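Local coordinates for transcriptional regulator, TetR family (Marinobacter aquaeolei, PDB 3NNR), which probably binds DNA as a regulator of transcription, in the manner of TetR-family proteins, at residues Ser108-Arg111 with Leu112-Asp115; Ile53-Ile56 with Phe57-Glu61; Ile127-Ile130 with Phe131-Leu134. All blocks are in the same frame, centred on the assembly; numbering follows the deposited sequence.

Contact 1. Residues Ser108-Arg111 with Leu112-Asp115; sequences SDPR and LRQD
Asp109 OD1 is gripped by two donors of Arg111 and lies beside Leu112: the backbone N of Arg111 sits at 2.9 Å from OD1, above the carboxylate plane, and its NE at 3.0 Å on the syn lone pair. The other oxygen, Asp109 OD2, takes Arg111 NH2 at 2.7 Å, within the guanidinium plane. The arginine thus holds the carboxylate side-on, one nitrogen to each oxygen, and a kink at chi3 (-56°) turns its end back to do so. Asp109 CG lies opposite its own backbone N (chi1 -165°), which carries OD1 up to the amide of the residue two places on. This is an N-cap: Asp109 immediately precedes helix 110-136, and Pro110, lacking an N-H, fills the first helical position without leaving a donor to satisfy. The Asp109 carbonyl starts the helical bonding by accepting from Arg113 N at 2.9 Å; Gln114 N and Asp115 N follow on Pro110 O and Arg111 O. A negative charge at this end would be expected to suit the helix dipole. Asp109 and Leu112 cross at about a right angle, CB to CB 3.8 Å, while Leu112 packs on Ile53 and Phe57 of helix 49-67. An alanine in place of Asp109 has no carboxylate, so the Arg111 amide would probably be left without its capping acceptor and the guanidinium be freer to turn. Arg111 NH2 also salt-bridges Asp51. On the outer side, Pro110 CA stands 4.0 Å above the Arg113 guanidinium, over its centre, and Pro110 CG approaches Arg113 NH2 to 3.8 Å. Arg113 NE bonds back to Leu106 O, tying this turn to helix 102-108, and Arg113 also packs on His170 of the second subunit.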
ATOM      1  N   SER A 108       5.737  11.937 -13.523  1.00 61.73           N
ATOM      2  CA  SER A 108       5.392  12.591 -14.795  1.00 62.81           C
ATOM      3  C   SER A 108       4.974  14.061 -14.654  1.00 62.56           C
ATOM      4  O   SER A 108       5.219  14.854 -15.575  1.00 62.90           O
ATOM      5  CB  SER A 108       4.296  11.818 -15.540  1.00 60.87           C
ATOM      6  OG  SER A 108       4.823  10.599 -16.054  1.00 72.44           O
ATOM      7  N   ASP A 109       4.410  14.425 -13.495  1.00 60.44           N
ATOM      8  CA  ASP A 109       3.812  15.724 -13.313  1.00 59.26           C
ATOM      9  C   ASP A 109       4.083  16.370 -11.953  1.00 59.21           C
ATOM     10  O   ASP A 109       3.506  15.975 -10.925  1.00 54.88           O
ATOM     11  CB  ASP A 109       2.307  15.576 -13.552  1.00 57.49           C
ATOM     12  CG  ASP A 109       1.603  16.906 -13.755  1.00 55.65           C
ATOM     13  OD1 ASP A 109       2.167  17.966 -13.426  1.00 63.36           O
ATOM     14  OD2 ASP A 109       0.457  16.893 -14.266  1.00 61.40           O
ATOM     15  N   PRO A 110       4.931  17.409 -11.951  1.00 60.27           N
ATOM     16  CA  PRO A 110       5.195  18.149 -10.707  1.00 63.36           C
ATOM     17  C   PRO A 110       3.987  18.813 -10.066  1.00 62.96           C
ATOM     18  O   PRO A 110       3.975  18.979  -8.851  1.00 63.49           O
ATOM     19  CB  PRO A 110       6.210  19.194 -11.144  1.00 67.35           C
ATOM     20  CG  PRO A 110       7.006  18.473 -12.183  1.00 67.61           C
ATOM     21  CD  PRO A 110       6.003  17.628 -12.935  1.00 61.57           C
ATOM     22  N   ARG A 111       2.987  19.173 -10.871  1.00 64.57           N
ATOM     23  CA  ARG A 111       1.756  19.790 -10.362  1.00 65.00           C
ATOM     24  C   ARG A 111       0.993  18.757  -9.572  1.00 62.44           C
ATOM     25  O   ARG A 111       0.488  19.045  -8.485  1.00 64.80           O
ATOM     26  CB  ARG A 111       0.839  20.277 -11.480  1.00 65.90           C
ATOM     27  CG  ARG A 111       1.420  21.299 -12.459  1.00 72.28           C
ATOM     28  CD  ARG A 111       0.496  21.439 -13.693  1.00 80.51           C
ATOM     29  NE  ARG A 111       0.250  20.144 -14.358  1.00 76.20           N
ATOM     30  CZ  ARG A 111      -0.465  19.957 -15.471  1.00 77.40           C
ATOM     31  NH1 ARG A 111      -0.995  20.976 -16.142  1.00 76.81           N
ATOM     32  NH2 ARG A 111      -0.625  18.721 -15.947  1.00 72.48           N
ATOM     33  N   LEU A 112       0.908  17.558 -10.142  1.00 60.66           N
ATOM     34  CA  LEU A 112       0.208  16.435  -9.518  1.00 56.53           C
ATOM     35  C   LEU A 112       0.900  15.999  -8.241  1.00 56.90           C
ATOM     36  O   LEU A 112       0.268  15.763  -7.235  1.00 60.46           O
ATOM     37  CB  LEU A 112       0.134  15.283 -10.505  1.00 53.23           C
ATOM     38  CG  LEU A 112      -0.755  14.091 -10.187  1.00 57.04           C
ATOM     39  CD1 LEU A 112      -2.124  14.555  -9.901  1.00 45.92           C
ATOM     40  CD2 LEU A 112      -0.763  13.127 -11.382  1.00 54.66           C
ATOM     41  N   ARG A 113       2.218  15.928  -8.286  1.00 59.44           N
ATOM     42  CA  ARG A 113       3.045  15.580  -7.128  1.00 60.68           C
ATOM     43  C   ARG A 113       2.824  16.579  -5.996  1.00 60.71           C
ATOM     44  O   ARG A 113       2.590  16.187  -4.854  1.00 60.20           O
ATOM     45  CB  ARG A 113       4.529  15.594  -7.541  1.00 62.62           C
ATOM     46  CG  ARG A 113       5.561  15.109  -6.518  1.00 67.50           C
ATOM     47  CD  ARG A 113       6.976  15.546  -7.000  1.00 85.15           C
ATOM     48  NE  ARG A 113       7.240  15.154  -8.401  1.00 90.17           N
ATOM     49  CZ  ARG A 113       8.074  15.768  -9.267  1.00 96.68           C
ATOM     50  NH1 ARG A 113       8.784  16.874  -8.940  1.00 93.48           N
ATOM     51  NH2 ARG A 113       8.185  15.278 -10.510  1.00 95.07           N
ATOM     52  N   GLN A 114       2.881  17.868  -6.326  1.00 63.54           N
ATOM     53  CA  GLN A 114       2.664  18.936  -5.339  1.00 67.33           C
ATOM     54  C   GLN A 114       1.253  18.798  -4.731  1.00 64.70           C
ATOM     55  O   GLN A 114       1.129  18.556  -3.524  1.00 65.34           O
ATOM     56  CB  GLN A 114       2.922  20.318  -5.975  1.00 71.75           C
ATOM     57  CG  GLN A 114       2.603  21.580  -5.150  1.00 85.11           C
ATOM     58  CD  GLN A 114       3.523  21.795  -3.955  1.00 98.00           C
ATOM     59  OE1 GLN A 114       4.208  22.812  -3.900  1.00105.87           O
ATOM     60  NE2 GLN A 114       3.551  20.846  -3.001  1.00 97.59           N
ATOM     61  N   ASP A 115       0.221  18.846  -5.572  1.00 61.06           N
ATOM     62  CA  ASP A 115      -1.177  18.736  -5.105  1.00 61.06           C
ATOM     63  C   ASP A 115      -1.439  17.446  -4.287  1.00 61.41           C
ATOM     64  O   ASP A 115      -2.042  17.518  -3.220  1.00 65.05           O
ATOM     65  CB  ASP A 115      -2.171  18.815  -6.280  1.00 58.66           C
ATOM     66  CG  ASP A 115      -2.132  20.145  -7.027  1.00 64.25           C
ATOM     67  OD1 ASP A 115      -1.225  20.992  -6.805  1.00 59.45           O
ATOM     68  OD2 ASP A 115      -3.045  20.332  -7.849  1.00 71.07           O
TER

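Contact 2. Residues Ile53-Ile56 with Phe57-Glu61; sequences IYEI and FQEYE
The Gln58 amide lies over one face of the Tyr54 ring, with Gln58 CD 3.6 Å above the ring plane and displaced toward the rim. The two planes are 34° apart, so this is a tilted amide-on-ring contact, and its closest approach is Gln58 NE2 to Tyr54 CE2 at 3.2 Å. Tyr54 has CG opposite its backbone N (chi1 -177°), which lays the ring along the helix toward the next turn, where the extended Gln58 chain reaches back over it. On the neighbouring flank of the helix, Glu55 and Glu59 run side by side, their OE2 atoms 4.1 Å apart; the like charges are probably eased by Arg7, which makes a salt bridge with Glu55 OE1. Phe57 turns its ring edge to Tyr54 O, which lies 3.4 Å from Phe57 CB, and Glu61 CB lies over one face of the ring. Beneath these side chains run the helical bonds, among them Phe57 N to Ile53 O and Gln58 N to Tyr54 O, both 2.9 Å. Farther out, Tyr54 OH probably bonds to Asp115 OD2 and the Tyr54 ring meets Arg111 in a cation-pi contact, both of which would restrain the tyrosine. Ile53 and Ile56 pack on Phe18 of helix 6-21, while Tyr60 OH bonds to an unidentified bound molecule. Helix 49-67 therefore touches helix 6-21 of the probable DNA-binding domain and helix 110-136 of the C-terminal core, consistent with the connecting helix of TetR-family regulators.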
ATOM      1  N   ILE A  53      -5.059  13.382 -16.957  1.00 55.06           N
ATOM      2  CA  ILE A  53      -4.880  12.781 -15.634  1.00 51.14           C
ATOM      3  C   ILE A  53      -4.990  13.818 -14.505  1.00 50.83           C
ATOM      4  O   ILE A  53      -5.662  13.557 -13.493  1.00 50.27           O
ATOM      5  CB  ILE A  53      -3.546  12.029 -15.551  1.00 53.00           C
ATOM      6  CG1 ILE A  53      -3.557  10.809 -16.485  1.00 51.17           C
ATOM      7  CG2 ILE A  53      -3.266  11.542 -14.103  1.00 51.87           C
ATOM      8  CD1 ILE A  53      -2.171  10.185 -16.659  1.00 47.77           C
ATOM      9  N   TYR A  54      -4.372  14.988 -14.689  1.00 48.94           N
ATOM     10  CA  TYR A  54      -4.393  16.026 -13.655  1.00 49.35           C
ATOM     11  C   TYR A  54      -5.825  16.462 -13.353  1.00 52.24           C
ATOM     12  O   TYR A  54      -6.230  16.551 -12.189  1.00 52.02           O
ATOM     13  CB  TYR A  54      -3.569  17.233 -14.064  1.00 49.31           C
ATOM     14  CG  TYR A  54      -3.473  18.335 -13.028  1.00 42.43           C
ATOM     15  CD1 TYR A  54      -2.945  18.075 -11.768  1.00 53.93           C
ATOM     16  CD2 TYR A  54      -3.785  19.663 -13.335  1.00 59.80           C
ATOM     17  CE1 TYR A  54      -2.801  19.078 -10.802  1.00 59.28           C
ATOM     18  CE2 TYR A  54      -3.626  20.710 -12.359  1.00 56.29           C
ATOM     19  CZ  TYR A  54      -3.133  20.394 -11.104  1.00 59.34           C
ATOM     20  OH  TYR A  54      -2.983  21.345 -10.138  1.00 63.52           O
ATOM     21  N   GLU A  55      -6.592  16.712 -14.405  1.00 55.11           N
ATOM     22  CA  GLU A  55      -7.984  17.133 -14.230  1.00 56.78           C
ATOM     23  C   GLU A  55      -8.859  16.040 -13.616  1.00 53.88           C
ATOM     24  O   GLU A  55      -9.708  16.340 -12.794  1.00 59.49           O
ATOM     25  CB  GLU A  55      -8.574  17.678 -15.522  1.00 59.09           C
ATOM     26  CG  GLU A  55     -10.001  18.295 -15.261  1.00 71.66           C
ATOM     27  CD  GLU A  55     -10.383  19.412 -16.181  1.00 70.80           C
ATOM     28  OE1 GLU A  55      -9.456  19.959 -16.837  1.00 62.99           O
ATOM     29  OE2 GLU A  55     -11.605  19.761 -16.221  1.00 73.93           O
ATOM     30  N   ILE A  56      -8.637  14.782 -13.985  1.00 50.52           N
ATOM     31  CA  ILE A  56      -9.328  13.675 -13.336  1.00 49.83           C
ATOM     32  C   ILE A  56      -8.996  13.683 -11.830  1.00 52.01           C
ATOM     33  O   ILE A  56      -9.902  13.580 -10.996  1.00 53.07           O
ATOM     34  CB  ILE A  56      -8.945  12.321 -13.931  1.00 49.43           C
ATOM     35  CG1 ILE A  56      -9.498  12.167 -15.362  1.00 49.58           C
ATOM     36  CG2 ILE A  56      -9.461  11.207 -13.048  1.00 38.30           C
ATOM     37  CD1 ILE A  56      -8.971  10.883 -16.129  1.00 39.93           C
ATOM     38  N   PHE A  57      -7.711  13.799 -11.496  1.00 49.87           N
ATOM     39  CA  PHE A  57      -7.304  13.896 -10.092  1.00 50.44           C
ATOM     40  C   PHE A  57      -7.991  15.059  -9.361  1.00 53.69           C
ATOM     41  O   PHE A  57      -8.456  14.902  -8.225  1.00 55.86           O
ATOM     42  CB  PHE A  57      -5.793  14.048  -9.928  1.00 49.71           C
ATOM     43  CG  PHE A  57      -5.404  14.463  -8.551  1.00 46.35           C
ATOM     44  CD1 PHE A  57      -5.416  13.534  -7.517  1.00 53.94           C
ATOM     45  CD2 PHE A  57      -5.092  15.767  -8.266  1.00 49.83           C
ATOM     46  CE1 PHE A  57      -5.108  13.908  -6.232  1.00 45.47           C
ATOM     47  CE2 PHE A  57      -4.790  16.151  -6.975  1.00 57.25           C
ATOM     48  CZ  PHE A  57      -4.793  15.210  -5.960  1.00 48.25           C
ATOM     49  N   GLN A  58      -8.037  16.221 -10.002  1.00 55.34           N
ATOM     50  CA  GLN A  58      -8.710  17.375  -9.417  1.00 56.57           C
ATOM     51  C   GLN A  58     -10.180  17.115  -9.090  1.00 56.50           C
ATOM     52  O   GLN A  58     -10.690  17.760  -8.165  1.00 59.75           O
ATOM     53  CB  GLN A  58      -8.586  18.614 -10.298  1.00 56.96           C
ATOM     54  CG  GLN A  58      -7.209  19.218 -10.292  1.00 61.57           C
ATOM     55  CD  GLN A  58      -7.074  20.429 -11.214  1.00 65.14           C
ATOM     56  OE1 GLN A  58      -7.593  20.460 -12.343  1.00 66.75           O
ATOM     57  NE2 GLN A  58      -6.351  21.417 -10.742  1.00 60.12           N
ATOM     58  N   GLU A  59     -10.850  16.236  -9.855  1.00 55.34           N
ATOM     59  CA  GLU A  59     -12.248  15.859  -9.569  1.00 59.46           C
ATOM     60  C   GLU A  59     -12.284  14.921  -8.351  1.00 57.52           C
ATOM     61  O   GLU A  59     -13.181  15.049  -7.542  1.00 62.36           O
ATOM     62  CB  GLU A  59     -12.992  15.188 -10.744  1.00 61.24           C
ATOM     63  CG  GLU A  59     -13.099  15.960 -12.103  1.00 71.23           C
ATOM     64  CD  GLU A  59     -13.812  17.324 -12.043  1.00 93.26           C
ATOM     65  OE1 GLU A  59     -14.728  17.506 -11.196  1.00101.28           O
ATOM     66  OE2 GLU A  59     -13.460  18.214 -12.877  1.00 96.47           O
ATOM     67  N   TYR A  60     -11.334  13.989  -8.253  1.00 55.12           N
ATOM     68  CA  TYR A  60     -11.210  13.041  -7.117  1.00 54.34           C
ATOM     69  C   TYR A  60     -10.918  13.821  -5.836  1.00 54.83           C
ATOM     70  O   TYR A  60     -11.591  13.625  -4.832  1.00 55.21           O
ATOM     71  CB  TYR A  60     -10.108  12.001  -7.390  1.00 50.93           C
ATOM     72  CG  TYR A  60      -9.795  11.004  -6.264  1.00 48.20           C
ATOM     73  CD1 TYR A  60     -10.758  10.104  -5.757  1.00 56.78           C
ATOM     74  CD2 TYR A  60      -8.535  10.937  -5.726  1.00 47.98           C
ATOM     75  CE1 TYR A  60     -10.435   9.182  -4.697  1.00 47.31           C
ATOM     76  CE2 TYR A  60      -8.223  10.060  -4.718  1.00 51.25           C
ATOM     77  CZ  TYR A  60      -9.156   9.178  -4.203  1.00 50.97           C
ATOM     78  OH  TYR A  60      -8.693   8.333  -3.198  1.00 70.62           O
ATOM     79  N   GLU A  61      -9.948  14.726  -5.915  1.00 55.57           N
ATOM     80  CA  GLU A  61      -9.565  15.627  -4.821  1.00 57.02           C
ATOM     81  C   GLU A  61     -10.791  16.396  -4.298  1.00 61.37           C
ATOM     82  O   GLU A  61     -11.044  16.410  -3.093  1.00 62.82           O
ATOM     83  CB  GLU A  61      -8.483  16.596  -5.322  1.00 57.74           C
ATOM     84  CG  GLU A  61      -7.851  17.504  -4.277  1.00 62.69           C
ATOM     85  CD  GLU A  61      -6.914  18.553  -4.858  1.00 66.23           C
ATOM     86  OE1 GLU A  61      -7.176  19.107  -5.961  1.00 68.74           O
ATOM     87  OE2 GLU A  61      -5.931  18.862  -4.158  1.00 71.21           O
TER

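Contact 3. Residues Ile127-Ile130 with Phe131-Leu134; sequences INRI and FAKL
Phe131 leans back along its helix onto Ile127, and CB, CG and one side of its ring meet the preceding turn. Its CB lies 3.6 Å from Asn128 O. The next atom, Phe131 CG, is 3.6 Å from Ile127 O, because CG lies opposite its own carbonyl carbon (chi1 -69°) and the ring starts beside the backbone; CD2 stays near the same oxygen. Phe131 CE2 then reaches the methyl CG2 of Ile127 at 3.8 Å, the two side chains lying alongside and pointing the same way, and CZ, at the tip, is still near that methyl. Beyond the helix the ring packs on Ser152 and Val155 of helix 145-160, and an unidentified bound molecule lies about 3 Å from its nearest atom. Leu134 CD1 comes to the ring edge, in its plane, and also touches Ile130 CG2 at 3.6 Å; Ile76 lies against both Ile130 and Leu134. On the polar flank, a bend at chi2 (51°) brings the Arg129 chain forward, so that Lys133 CG sits over the centre of one guanidinium face, 4.2 Å above it, and Ala132 CB lies 3.8 Å from Arg129 NH1. Arg129 NH2 and Lys133 NZ stay 4.8 Å apart, and each has its own acceptor: Glu72 forms a salt bridge with Arg129, and the carbonyl of Arg74 takes Lys133 NZ. The arginine and lysine thus meet through the aliphatic part of the lysine, and their like charges are likely to be tolerated because their ends are tied to separate partners.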
ATOM      1  N   ILE A 127      -8.330  12.534   9.301  1.00 63.74           N
ATOM      2  CA  ILE A 127      -8.284  11.298  10.111  1.00 64.42           C
ATOM      3  C   ILE A 127      -7.985  11.670  11.571  1.00 67.13           C
ATOM      4  O   ILE A 127      -8.650  11.166  12.474  1.00 68.74           O
ATOM      5  CB  ILE A 127      -7.288  10.272   9.579  1.00 64.21           C
ATOM      6  CG1 ILE A 127      -7.701   9.784   8.180  1.00 67.56           C
ATOM      7  CG2 ILE A 127      -7.219   9.064  10.504  1.00 68.48           C
ATOM      8  CD1 ILE A 127      -6.600   9.056   7.440  1.00 62.09           C
ATOM      9  N   ASN A 128      -7.014  12.561  11.794  1.00 69.94           N
ATOM     10  CA  ASN A 128      -6.722  13.070  13.153  1.00 74.82           C
ATOM     11  C   ASN A 128      -7.969  13.638  13.769  1.00 75.86           C
ATOM     12  O   ASN A 128      -8.339  13.279  14.900  1.00 77.52           O
ATOM     13  CB  ASN A 128      -5.631  14.169  13.176  1.00 76.81           C
ATOM     14  CG  ASN A 128      -4.241  13.611  13.390  1.00 81.53           C
ATOM     15  OD1 ASN A 128      -3.953  13.040  14.442  1.00 85.75           O
ATOM     16  ND2 ASN A 128      -3.362  13.801  12.411  1.00 85.45           N
ATOM     17  N   ARG A 129      -8.623  14.493  12.984  1.00 74.67           N
ATOM     18  CA  ARG A 129      -9.797  15.186  13.438  1.00 77.06           C
ATOM     19  C   ARG A 129     -10.967  14.245  13.765  1.00 76.57           C
ATOM     20  O   ARG A 129     -11.651  14.465  14.764  1.00 76.71           O
ATOM     21  CB  ARG A 129     -10.187  16.315  12.462  1.00 77.50           C
ATOM     22  CG  ARG A 129     -11.211  17.304  13.000  1.00 80.64           C
ATOM     23  CD  ARG A 129     -10.826  17.879  14.393  1.00 82.78           C
ATOM     24  NE  ARG A 129     -11.874  18.733  14.950  1.00 94.74           N
ATOM     25  CZ  ARG A 129     -12.047  19.015  16.249  1.00 99.65           C
ATOM     26  NH1 ARG A 129     -11.264  18.489  17.208  1.00102.32           N
ATOM     27  NH2 ARG A 129     -13.051  19.816  16.604  1.00 99.88           N
ATOM     28  N   ILE A 130     -11.147  13.181  12.971  1.00 74.33           N
ATOM     29  CA  ILE A 130     -12.195  12.174  13.231  1.00 73.27           C
ATOM     30  C   ILE A 130     -11.929  11.478  14.566  1.00 75.04           C
ATOM     31  O   ILE A 130     -12.825  11.363  15.384  1.00 78.80           O
ATOM     32  CB  ILE A 130     -12.312  11.139  12.096  1.00 70.42           C
ATOM     33  CG1 ILE A 130     -12.969  11.787  10.861  1.00 70.58           C
ATOM     34  CG2 ILE A 130     -13.176   9.966  12.526  1.00 63.51           C
ATOM     35  CD1 ILE A 130     -12.593  11.100   9.540  1.00 65.74           C
ATOM     36  N   PHE A 131     -10.702  11.033  14.785  1.00 74.57           N
ATOM     37  CA  PHE A 131     -10.343  10.432  16.059  1.00 75.41           C
ATOM     38  C   PHE A 131     -10.520  11.424  17.209  1.00 76.03           C
ATOM     39  O   PHE A 131     -11.024  11.042  18.263  1.00 76.32           O
ATOM     40  CB  PHE A 131      -8.897   9.964  16.085  1.00 76.35           C
ATOM     41  CG  PHE A 131      -8.572   8.775  15.200  1.00 80.87           C
ATOM     42  CD1 PHE A 131      -9.484   7.738  14.961  1.00 87.19           C
ATOM     43  CD2 PHE A 131      -7.254   8.619  14.744  1.00 89.25           C
ATOM     44  CE1 PHE A 131      -9.117   6.635  14.192  1.00 91.21           C
ATOM     45  CE2 PHE A 131      -6.873   7.513  13.986  1.00 90.81           C
ATOM     46  CZ  PHE A 131      -7.804   6.518  13.707  1.00 89.53           C
ATOM     47  N   ALA A 132     -10.104  12.677  17.001  1.00 74.75           N
ATOM     48  CA  ALA A 132     -10.252  13.718  18.017  1.00 77.41           C
ATOM     49  C   ALA A 132     -11.721  13.828  18.418  1.00 80.43           C
ATOM     50  O   ALA A 132     -12.015  13.854  19.632  1.00 84.70           O
ATOM     51  CB  ALA A 132      -9.686  15.079  17.547  1.00 78.12           C
ATOM     52  N   LYS A 133     -12.626  13.827  17.419  1.00 77.49           N
ATOM     53  CA  LYS A 133     -14.074  13.875  17.677  1.00 79.47           C
ATOM     54  C   LYS A 133     -14.625  12.580  18.291  1.00 79.74           C
ATOM     55  O   LYS A 133     -15.539  12.645  19.117  1.00 86.10           O
ATOM     56  CB  LYS A 133     -14.912  14.266  16.438  1.00 79.36           C
ATOM     57  CG  LYS A 133     -14.572  15.636  15.824  1.00 77.27           C
ATOM     58  CD  LYS A 133     -15.767  16.403  15.287  1.00 86.35           C
ATOM     59  CE  LYS A 133     -16.573  16.990  16.450  1.00 99.99           C
ATOM     60  NZ  LYS A 133     -17.507  18.021  16.002  1.00108.09           N
ATOM     61  N   LEU A 134     -14.106  11.420  17.886  1.00 77.18           N
ATOM     62  CA  LEU A 134     -14.523  10.122  18.466  1.00 77.11           C
ATOM     63  C   LEU A 134     -14.179  10.062  19.976  1.00 82.33           C
ATOM     64  O   LEU A 134     -14.914   9.443  20.774  1.00 83.82           O
ATOM     65  CB  LEU A 134     -13.894   8.940  17.708  1.00 72.78           C
ATOM     66  CG  LEU A 134     -14.343   8.724  16.248  1.00 68.50           C
ATOM     67  CD1 LEU A 134     -13.325   7.830  15.479  1.00 51.98           C
ATOM     68  CD2 LEU A 134     -15.767   8.187  16.174  1.00 63.64           C
TER

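How the contacts relate
Contacts 1 and 2 lie 11 Å apart, centre to centre, and touch: Asp115 OD2 and Tyr54 OH are 2.5 Å apart, and Leu112 CD1 meets Phe57 CG at 3.5 Å. The start of helix 110-136 is thereby fastened to helix 49-67. Contact 3 lies farther along helix 110-136, its centre 28 Å from contact 1 and 26 Å from contact 2, with nearest atoms about 14 and 11 Å away. Contacts 2 and 3 each approach unidentified bound material, the nearest side-chain atoms of Tyr60 and Phe131 each about 3 Å from it; it probably comes from the crystallisation liquor, though such molecules often mark pockets.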